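Local coordinates for protein small ribosomal subunit biogenesis GTPase RsgA (PDB 1U0L) that is a circularly permuted GTPase that probably hydrolyses GTP slowly, is stimulated by the 30S ribosomal subunit and assists that subunit's late maturation, at residues V121-D126 / S183-A188; P148-S153 / I160-E165. One frame throughout, in Å; residues are numbered along the deposited sequence.

Contact 1 of 2, residues V121-D126 / S183-A188. With GDP (guanosine-5'-diphosphate), chain E.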
loop_
_atom_site.group_PDB
_atom_site.type_symbol
_atom_site.label_atom_id
_atom_site.label_comp_id
_atom_site.label_asym_id
_atom_site.label_seq_id
_atom_site.Cartn_x
_atom_site.Cartn_y
_atom_site.Cartn_z
ATOM N N VAL A 121 10.125 4.574 -1.450
ATOM C CA VAL A 121 11.506 4.106 -1.346
ATOM C C VAL A 121 12.261 4.066 -2.683
ATOM O O VAL A 121 12.001 3.199 -3.517
ATOM C CB VAL A 121 11.595 2.679 -0.736
ATOM C CG1 VAL A 121 13.050 2.274 -0.662
ATOM C CG2 VAL A 121 10.937 2.615 0.646
ATOM N N ILE A 122 13.189 4.997 -2.885
ATOM C CA ILE A 122 14.000 5.013 -4.109
ATOM C C ILE A 122 15.065 3.936 -3.901
ATOM O O ILE A 122 16.033 4.145 -3.161
ATOM C CB ILE A 122 14.763 6.342 -4.297
ATOM C CG1 ILE A 122 13.826 7.543 -4.129
ATOM C CG2 ILE A 122 15.463 6.335 -5.673
ATOM C CD1 ILE A 122 13.089 7.890 -5.365
ATOM N N ASN A 123 14.910 2.795 -4.557
ATOM C CA ASN A 123 15.861 1.694 -4.390
ATOM C C ASN A 123 17.001 1.599 -5.435
ATOM O O ASN A 123 17.043 2.352 -6.409
ATOM C CB ASN A 123 15.076 0.380 -4.368
ATOM C CG ASN A 123 15.927 -0.803 -3.951
ATOM O OD1 ASN A 123 15.754 -1.917 -4.471
ATOM N ND2 ASN A 123 16.846 -0.575 -3.003
ATOM N N LYS A 124 17.923 0.663 -5.216
ATOM C CA LYS A 124 19.038 0.440 -6.137
ATOM C C LYS A 124 19.989 1.630 -6.235
ATOM O O LYS A 124 20.563 1.882 -7.294
ATOM C CB LYS A 124 18.519 0.127 -7.549
ATOM C CG LYS A 124 17.648 -1.117 -7.690
ATOM C CD LYS A 124 17.829 -1.726 -9.081
ATOM C CE LYS A 124 16.595 -2.464 -9.604
ATOM N NZ LYS A 124 16.399 -3.760 -8.952
ATOM N N MET A 125 20.155 2.360 -5.139
ATOM C CA MET A 125 21.024 3.526 -5.147
ATOM C C MET A 125 22.455 3.161 -5.514
ATOM O O MET A 125 23.172 3.956 -6.128
ATOM C CB MET A 125 21.007 4.204 -3.782
ATOM C CG MET A 125 19.662 4.806 -3.381
ATOM S SD MET A 125 19.207 6.331 -4.230
ATOM C CE MET A 125 20.551 7.365 -3.726
ATOM N N ASP A 126 22.864 1.953 -5.148
ATOM C CA ASP A 126 24.225 1.505 -5.417
ATOM C C ASP A 126 24.559 1.474 -6.895
ATOM O O ASP A 126 25.728 1.432 -7.275
ATOM C CB ASP A 126 24.451 0.112 -4.835
ATOM C CG ASP A 126 23.512 -0.916 -5.425
ATOM O OD1 ASP A 126 22.329 -0.924 -5.027
ATOM O OD2 ASP A 126 23.946 -1.701 -6.294
ATOM N N SER A 183 11.092 -7.719 -3.508
ATOM C CA SER A 183 11.441 -8.934 -2.798
ATOM C C SER A 183 12.855 -8.870 -2.204
ATOM O O SER A 183 13.111 -9.437 -1.145
ATOM C CB SER A 183 11.316 -10.133 -3.740
ATOM O OG SER A 183 11.299 -11.357 -3.022
ATOM N N SER A 184 13.769 -8.184 -2.883
ATOM C CA SER A 184 15.146 -8.069 -2.401
ATOM C C SER A 184 15.224 -7.218 -1.150
ATOM O O SER A 184 16.014 -7.513 -0.249
ATOM C CB SER A 184 16.063 -7.447 -3.460
ATOM O OG SER A 184 16.054 -8.174 -4.674
ATOM N N LEU A 185 14.430 -6.146 -1.097
ATOM C CA LEU A 185 14.425 -5.265 0.076
ATOM C C LEU A 185 13.910 -6.041 1.285
ATOM O O LEU A 185 14.469 -5.971 2.375
ATOM C CB LEU A 185 13.537 -4.046 -0.175
ATOM C CG LEU A 185 14.140 -2.947 -1.048
ATOM C CD1 LEU A 185 13.075 -1.967 -1.509
ATOM C CD2 LEU A 185 15.216 -2.238 -0.250
ATOM N N LEU A 186 12.840 -6.792 1.056
ATOM C CA LEU A 186 12.211 -7.606 2.079
ATOM C C LEU A 186 13.237 -8.496 2.755
ATOM O O LEU A 186 13.287 -8.586 3.991
ATOM C CB LEU A 186 11.129 -8.477 1.449
ATOM C CG LEU A 186 10.275 -9.298 2.407
ATOM C CD1 LEU A 186 9.656 -8.390 3.445
ATOM C CD2 LEU A 186 9.188 -10.016 1.624
ATOM N N ASN A 187 14.060 -9.148 1.937
ATOM C CA ASN A 187 15.077 -10.053 2.449
ATOM C C ASN A 187 16.202 -9.305 3.134
ATOM O O ASN A 187 16.886 -9.857 3.987
ATOM C CB ASN A 187 15.628 -10.928 1.326
ATOM C CG ASN A 187 16.440 -12.095 1.851
ATOM O OD1 ASN A 187 17.583 -11.930 2.265
ATOM N ND2 ASN A 187 15.837 -13.281 1.857
ATOM N N ALA A 188 16.391 -8.048 2.756
ATOM C CA ALA A 188 17.427 -7.219 3.360
ATOM C C ALA A 188 16.980 -6.785 4.761
ATOM O O ALA A 188 17.804 -6.618 5.669
ATOM C CB ALA A 188 17.686 -5.984 2.484
HETATM P PB GDP E . 10.743 -7.291 -7.371
HETATM O O1B GDP E . 10.440 -5.841 -7.150
HETATM O O2B GDP E . 10.002 -7.890 -8.557
HETATM O O3B GDP E . 10.528 -8.158 -6.111
HETATM O O3A GDP E . 12.367 -7.375 -7.744
HETATM P PA GDP E . 13.491 -8.279 -7.122
HETATM O O1A GDP E . 13.319 -9.712 -7.512
HETATM O O2A GDP E . 13.591 -8.036 -5.622
HETATM O "O5'" GDP E . 14.849 -7.678 -7.775
HETATM C "C5'" GDP E . 15.041 -7.768 -9.190
HETATM C "C4'" GDP E . 16.500 -7.878 -9.513
HETATM O "O4'" GDP E . 17.120 -6.645 -9.078
HETATM C "C3'" GDP E . 17.264 -9.083 -8.874
HETATM O "O3'" GDP E . 18.041 -9.732 -9.984
HETATM C "C2'" GDP E . 18.200 -8.442 -7.842
HETATM O "O2'" GDP E . 19.444 -9.133 -7.855
HETATM C "C1'" GDP E . 18.220 -6.924 -8.262
HETATM N N9 GDP E . 18.164 -5.847 -7.093
HETATM C C8 GDP E . 17.154 -5.681 -6.196
HETATM N N7 GDP E . 17.424 -4.662 -5.356
HETATM C C5 GDP E . 18.660 -4.172 -5.756
HETATM C C6 GDP E . 19.442 -3.097 -5.237
HETATM O O6 GDP E . 19.139 -2.364 -4.292
HETATM N N1 GDP E . 20.662 -2.901 -5.916
HETATM C C2 GDP E . 21.055 -3.689 -6.986
HETATM N N2 GDP E . 22.242 -3.421 -7.558
HETATM N N3 GDP E . 20.303 -4.708 -7.475
HETATM C C4 GDP E . 19.133 -4.892 -6.816
#
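The guanine-specificity loop of the GTPase domain, the NKxD motif, meets the helix that follows the phosphate-binding loop where N123 packs on L185. The two side chains approach from opposite directions, and CG of N123 lies 3.9 Å from CD1 of L185. With CG of L185 anti to its own carbonyl carbon (chi1 -78°), both methyls face the strand end: CD1 also reaches CG1 of V121, a looser apolar contact at 4.3 Å. A branched leucine suits this place, since it fills the wedge between strand and helix and walls in the amide beside the O6 and N7 edge of guanine. Were N123 replaced by an alanine, that edge would probably lose its polar neighbour, and a gap would open against the leucine methyls. Beyond it K124 lays its aliphatic chain over a face of the base, CG 3.6 Å from C6 of GDP, then bends so that NZ donates to the ribose O4' at 3.0 Å; NZ is also bonded to G179 O. D126 reads the base: its OD1 accepts from N1 of GDP at 178°, while OD2 takes N2, a carboxylate fork matched to the two N-H groups of guanine. Helix 182-189 starts at the end of the P-loop (Walker A), and its first turn grips the phosphates. S183 N donates to O3B of GDP at 2.7 Å, and S184 holds O2A of GDP twice, through N and through OG at 2.6 Å. The amino end of the helix is likely to steady this negative charge further.

Contact 2 of 2, residues P148-S153 / I160-E165. With GDP (guanosine-5'-diphosphate), chain E.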
loop_
_atom_site.group_PDB
_atom_site.type_symbol
_atom_site.label_atom_id
_atom_site.label_comp_id
_atom_site.label_asym_id
_atom_site.label_seq_id
_atom_site.Cartn_x
_atom_site.Cartn_y
_atom_site.Cartn_z
ATOM N N PRO A 148 7.155 10.644 2.925
ATOM C CA PRO A 148 8.478 10.326 3.473
ATOM C C PRO A 148 9.225 9.590 2.373
ATOM O O PRO A 148 8.640 8.753 1.687
ATOM C CB PRO A 148 8.173 9.378 4.627
ATOM C CG PRO A 148 6.705 9.612 4.918
ATOM C CD PRO A 148 6.086 9.894 3.598
ATOM N N ILE A 149 10.503 9.885 2.195
ATOM C CA ILE A 149 11.280 9.198 1.179
ATOM C C ILE A 149 12.489 8.536 1.817
ATOM O O ILE A 149 13.157 9.148 2.651
ATOM C CB ILE A 149 11.796 10.187 0.106
ATOM C CG1 ILE A 149 10.610 10.819 -0.632
ATOM C CG2 ILE A 149 12.734 9.470 -0.866
ATOM C CD1 ILE A 149 11.001 11.932 -1.600
ATOM N N VAL A 150 12.774 7.288 1.453
ATOM C CA VAL A 150 13.971 6.644 1.990
ATOM C C VAL A 150 14.815 6.059 0.851
ATOM O O VAL A 150 14.322 5.297 0.013
ATOM C CB VAL A 150 13.624 5.560 3.037
ATOM C CG1 VAL A 150 12.578 6.098 3.991
ATOM C CG2 VAL A 150 13.111 4.324 2.375
ATOM N N LYS A 151 16.081 6.454 0.794
ATOM C CA LYS A 151 16.972 5.958 -0.254
ATOM C C LYS A 151 17.573 4.620 0.184
ATOM O O LYS A 151 18.240 4.536 1.214
ATOM C CB LYS A 151 18.111 6.952 -0.522
ATOM C CG LYS A 151 17.725 8.359 -0.971
ATOM C CD LYS A 151 19.025 9.139 -1.224
ATOM C CE LYS A 151 18.837 10.615 -1.535
ATOM N NZ LYS A 151 18.440 11.370 -0.320
ATOM N N THR A 152 17.377 3.577 -0.609
ATOM C CA THR A 152 17.907 2.282 -0.213
ATOM C C THR A 152 18.729 1.513 -1.247
ATOM O O THR A 152 18.849 1.904 -2.409
ATOM C CB THR A 152 16.766 1.349 0.220
ATOM O OG1 THR A 152 16.040 0.912 -0.940
ATOM C CG2 THR A 152 15.813 2.078 1.154
ATOM N N SER A 153 19.296 0.406 -0.777
ATOM C CA SER A 153 20.048 -0.527 -1.604
ATOM C C SER A 153 19.917 -1.881 -0.944
ATOM O O SER A 153 20.538 -2.132 0.084
ATOM C CB SER A 153 21.521 -0.174 -1.694
ATOM O OG SER A 153 22.179 -1.112 -2.543
ATOM N N ILE A 160 18.100 0.574 4.850
ATOM C CA ILE A 160 17.204 -0.435 5.401
ATOM C C ILE A 160 16.871 -0.179 6.864
ATOM O O ILE A 160 15.698 -0.148 7.240
ATOM C CB ILE A 160 17.778 -1.875 5.230
ATOM C CG1 ILE A 160 17.720 -2.281 3.762
ATOM C CG2 ILE A 160 16.925 -2.899 5.989
ATOM C CD1 ILE A 160 18.537 -1.416 2.863
ATOM N N GLU A 161 17.889 0.024 7.690
ATOM C CA GLU A 161 17.643 0.264 9.100
ATOM C C GLU A 161 16.643 1.413 9.277
ATOM O O GLU A 161 15.761 1.350 10.131
ATOM C CB GLU A 161 18.967 0.544 9.819
ATOM C CG GLU A 161 19.240 -0.407 10.990
ATOM C CD GLU A 161 18.906 -1.885 10.687
ATOM O OE1 GLU A 161 19.555 -2.491 9.803
ATOM O OE2 GLU A 161 17.988 -2.442 11.340
ATOM N N GLU A 162 16.761 2.445 8.449
ATOM C CA GLU A 162 15.843 3.566 8.529
ATOM C C GLU A 162 14.462 3.114 8.084
ATOM O O GLU A 162 13.462 3.612 8.577
ATOM C CB GLU A 162 16.274 4.723 7.623
ATOM C CG GLU A 162 15.317 5.915 7.704
ATOM C CD GLU A 162 15.565 6.995 6.653
ATOM O OE1 GLU A 162 16.741 7.281 6.333
ATOM O OE2 GLU A 162 14.573 7.584 6.157
ATOM N N LEU A 163 14.406 2.182 7.138
ATOM C CA LEU A 163 13.125 1.710 6.637
ATOM C C LEU A 163 12.469 0.772 7.635
ATOM O O LEU A 163 11.242 0.686 7.706
ATOM C CB LEU A 163 13.295 1.007 5.289
ATOM C CG LEU A 163 12.015 0.430 4.660
ATOM C CD1 LEU A 163 11.059 1.571 4.329
ATOM C CD2 LEU A 163 12.349 -0.382 3.416
ATOM N N LYS A 164 13.286 0.057 8.402
ATOM C CA LYS A 164 12.756 -0.845 9.415
ATOM C C LYS A 164 11.960 0.015 10.380
ATOM O O LYS A 164 10.973 -0.423 10.963
ATOM C CB LYS A 164 13.887 -1.524 10.175
ATOM C CG LYS A 164 14.249 -2.903 9.681
ATOM C CD LYS A 164 15.531 -3.369 10.353
ATOM C CE LYS A 164 16.003 -4.692 9.796
ATOM N NZ LYS A 164 17.413 -4.938 10.195
ATOM N N GLU A 165 12.389 1.259 10.529
ATOM C CA GLU A 165 11.707 2.157 11.432
ATOM C C GLU A 165 10.244 2.410 11.087
ATOM O O GLU A 165 9.451 2.640 11.986
ATOM C CB GLU A 165 12.459 3.480 11.535
ATOM C CG GLU A 165 12.477 4.001 12.946
ATOM C CD GLU A 165 12.856 2.911 13.943
ATOM O OE1 GLU A 165 14.003 2.413 13.867
ATOM O OE2 GLU A 165 12.002 2.547 14.793
HETATM P PB GDP E . 10.743 -7.291 -7.371
HETATM O O1B GDP E . 10.440 -5.841 -7.150
HETATM O O2B GDP E . 10.002 -7.890 -8.557
HETATM O O3B GDP E . 10.528 -8.158 -6.111
HETATM O O3A GDP E . 12.367 -7.375 -7.744
HETATM P PA GDP E . 13.491 -8.279 -7.122
HETATM O O1A GDP E . 13.319 -9.712 -7.512
HETATM O O2A GDP E . 13.591 -8.036 -5.622
HETATM O "O5'" GDP E . 14.849 -7.678 -7.775
HETATM C "C5'" GDP E . 15.041 -7.768 -9.190
HETATM C "C4'" GDP E . 16.500 -7.878 -9.513
HETATM O "O4'" GDP E . 17.120 -6.645 -9.078
HETATM C "C3'" GDP E . 17.264 -9.083 -8.874
HETATM O "O3'" GDP E . 18.041 -9.732 -9.984
HETATM C "C2'" GDP E . 18.200 -8.442 -7.842
HETATM O "O2'" GDP E . 19.444 -9.133 -7.855
HETATM C "C1'" GDP E . 18.220 -6.924 -8.262
HETATM N N9 GDP E . 18.164 -5.847 -7.093
HETATM C C8 GDP E . 17.154 -5.681 -6.196
HETATM N N7 GDP E . 17.424 -4.662 -5.356
HETATM C C5 GDP E . 18.660 -4.172 -5.756
HETATM C C6 GDP E . 19.442 -3.097 -5.237
HETATM O O6 GDP E . 19.139 -2.364 -4.292
HETATM N N1 GDP E . 20.662 -2.901 -5.916
HETATM C C2 GDP E . 21.055 -3.689 -6.986
HETATM N N2 GDP E . 22.242 -3.421 -7.558
HETATM N N3 GDP E . 20.303 -4.708 -7.475
HETATM C C4 GDP E . 19.133 -4.892 -6.816
HETATM O O HOH W 1 17.004 7.934 3.086
#
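V150 turns its two methyls to different partners on helix 160-167, CG1 to the carboxylate of E162 and CG2 to CD1 of L163, in a beta-alpha-beta crossover of the GTPase fold that links parallel strands 149-151 and 171-175. Strand 149-151 and helix segment 160-165 run roughly antiparallel, at 151°, with axes 8.4 Å apart at closest approach. L163 meets the valine at about a right angle, and its CD1 rests 4.0 Å from V150 CG2. Both are buried, and a beta-branched residue on the strand with a leucine on the helix fills the space between these layers. E162 crosses the valine obliquely at the exposed margin. With CG anti to its backbone N (chi1 -180°) and the chain extended beyond, it carries the carboxylate out to the strand, where OE2 lies against V150 CG1; a long glutamate can reach across while keeping its end at the solvent. A water accepts from K151 N at 2.9 Å and makes a weak bond to E162 OE1. Where the strand gives way to the loop beside the base, T152 turns toward the helix and its CB lies 4.2 Å from CD1 of I160. S153 sets off away from the helix at its first side-chain bond; its OG pairs with D126, and its CA lies 3.4 Å from O6 of GDP. The long isoleucine branch covers the backbone behind this serine, I160 CD1 standing 3.5 Å from S153 O.

The two contacts, with centres about 9 Å apart, share the sheet and the nucleotide. Strands 117-122 and 149-151 are neighbours, and the backbone bond from T152 N to I122 O, 2.9 Å, sets the two guanine-side loops side by side at their ends. In the layer between sheet and helices, V121 of contact 1 packs through CG2 on CG2 of V150 in contact 2. Nearer the base, S153 OG lies 2.5 Å from D126 OD1, a probable hydrogen bond that may help hold in place the carboxylate that recognises guanine. Contact 1 thus spans base, ribose and phosphates of GDP, whereas contact 2 comes near O6; A154 N, next along the chain, is hydrogen-bonded to the nucleotide.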